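Local coordinates for oxidoreductase (Methanosarcina mazei, PDB 3KA7), which is probably an FAD-dependent oxidoreductase of the flavin-containing amine oxidoreductase family, holding its flavin in a Rossmann-type domain, at residues 67-72 with 200-205. Sequence-based numbering, arbitrary orientation.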
# COMPACT_ATOMS: atom_id res chain seq x y z
N CYS A 67 -14.95 -0.82 -4.71
CA CYS A 67 -16.27 -0.27 -4.42
C CYS A 67 -16.34 1.23 -4.70
O CYS A 67 -17.30 1.72 -5.30
CB CYS A 67 -16.65 -0.55 -2.97
SG CYS A 67 -16.87 -2.31 -2.68
N PHE A 68 -15.33 1.97 -4.25
CA PHE A 68 -15.24 3.41 -4.55
C PHE A 68 -15.33 3.67 -6.05
O PHE A 68 -16.07 4.56 -6.51
CB PHE A 68 -13.92 3.97 -4.01
CG PHE A 68 -13.96 5.46 -3.71
CD1 PHE A 68 -13.90 5.91 -2.39
CD2 PHE A 68 -14.03 6.39 -4.74
CE1 PHE A 68 -13.90 7.28 -2.11
CE2 PHE A 68 -14.04 7.76 -4.46
CZ PHE A 68 -13.98 8.20 -3.13
N LEU A 69 -14.57 2.89 -6.82
CA LEU A 69 -14.56 3.03 -8.27
C LEU A 69 -15.96 2.83 -8.87
O LEU A 69 -16.37 3.59 -9.75
CB LEU A 69 -13.56 2.06 -8.89
CG LEU A 69 -12.09 2.38 -8.59
CD1 LEU A 69 -11.13 1.30 -9.12
CD2 LEU A 69 -11.72 3.72 -9.18
N LYS A 70 -16.69 1.81 -8.41
CA LYS A 70 -18.08 1.65 -8.86
C LYS A 70 -18.98 2.81 -8.42
O LYS A 70 -19.87 3.24 -9.16
CB LYS A 70 -18.65 0.32 -8.37
CG LYS A 70 -18.01 -0.91 -9.00
CD LYS A 70 -18.77 -2.18 -8.59
CE LYS A 70 -18.19 -3.42 -9.27
NZ LYS A 70 -18.85 -4.66 -8.76
N GLU A 71 -18.76 3.32 -7.21
CA GLU A 71 -19.57 4.43 -6.71
C GLU A 71 -19.44 5.72 -7.52
O GLU A 71 -20.41 6.49 -7.64
CB GLU A 71 -19.25 4.70 -5.24
CG GLU A 71 -19.74 3.58 -4.33
CD GLU A 71 -19.38 3.80 -2.87
OE1 GLU A 71 -18.36 4.47 -2.57
OE2 GLU A 71 -20.12 3.29 -2.00
N VAL A 72 -18.25 5.96 -8.07
CA VAL A 72 -18.02 7.15 -8.90
C VAL A 72 -18.15 6.81 -10.38
O VAL A 72 -17.85 7.63 -11.25
CB VAL A 72 -16.67 7.84 -8.59
CG1 VAL A 72 -16.64 8.34 -7.14
CG2 VAL A 72 -15.50 6.90 -8.89
N ASP A 200 -6.15 6.32 -14.85
CA ASP A 200 -6.83 6.79 -16.06
C ASP A 200 -8.35 6.83 -15.88
O ASP A 200 -9.02 7.79 -16.28
CB ASP A 200 -6.49 5.87 -17.24
CG ASP A 200 -5.10 6.10 -17.79
OD1 ASP A 200 -4.43 7.06 -17.37
OD2 ASP A 200 -4.68 5.32 -18.68
N ALA A 201 -8.90 5.78 -15.29
CA ALA A 201 -10.35 5.70 -15.06
C ALA A 201 -10.85 6.84 -14.18
O ALA A 201 -11.90 7.42 -14.45
CB ALA A 201 -10.74 4.34 -14.45
N LEU A 202 -10.10 7.17 -13.13
CA LEU A 202 -10.47 8.27 -12.26
C LEU A 202 -10.36 9.62 -12.96
O LEU A 202 -11.18 10.51 -12.75
CB LEU A 202 -9.60 8.28 -11.01
CG LEU A 202 -9.93 7.15 -10.03
CD1 LEU A 202 -8.80 6.99 -9.00
CD2 LEU A 202 -11.28 7.41 -9.34
N GLU A 203 -9.32 9.78 -13.78
CA GLU A 203 -9.16 11.03 -14.53
C GLU A 203 -10.34 11.24 -15.47
O GLU A 203 -10.81 12.36 -15.64
CB GLU A 203 -7.85 11.04 -15.31
CG GLU A 203 -6.62 11.17 -14.42
CD GLU A 203 -5.32 11.00 -15.20
OE1 GLU A 203 -5.26 10.14 -16.11
OE2 GLU A 203 -4.36 11.72 -14.89
N THR A 204 -10.81 10.16 -16.07
CA THR A 204 -11.99 10.24 -16.94
C THR A 204 -13.23 10.75 -16.21
O THR A 204 -13.96 11.60 -16.72
CB THR A 204 -12.27 8.88 -17.61
OG1 THR A 204 -11.17 8.56 -18.47
CG2 THR A 204 -13.55 8.93 -18.43
N VAL A 205 -13.47 10.23 -15.00
CA VAL A 205 -14.62 10.63 -14.19
C VAL A 205 -14.50 12.09 -13.76
O VAL A 205 -15.48 12.85 -13.78
CB VAL A 205 -14.74 9.73 -12.93
CG1 VAL A 205 -15.81 10.27 -11.97
CG2 VAL A 205 -15.04 8.30 -13.35
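Leu202 of helix 195-208 pushes one methyl into the notch between Leu69 and Val72 at the end of helix 64-71, an apolar helix-to-helix contact in the FAD-binding, Rossmann-type part of this amine oxidoreductase fold. The bump is CD2 of Leu202: it meets Leu69 CD2 at 3.7 Å and, more loosely and from a different direction, Val72 CG2 at 4.3 Å. The two leucine side chains cross at about a right angle, so branch meets branch instead of lying alongside. In both, CG is anti to the carbonyl carbon, and with chi2 near 180° the CD2 methyls are the branches that meet. Val72, the first residue to leave helical geometry, turns its CB toward the other helix, 4.3 Å from Val205 CG1. Helix 10-21, whose start includes the FAD-binding Gly11 and the last glycine of a probable Rossmann-type motif, lies against both partners: Leu14 touches Phe68 and Leu202, and Ala17 also touches Leu202. Ala74, just beyond Val72, packs on Leu69, Ala201 and Val205. All four touching residues are buried. With CG1 anti to its backbone N (chi1 172°), Val205 brings both methyls to the Val72 carbonyl, CG1 at 3.4 Å and CG2 at 3.6 Å from Val72 O.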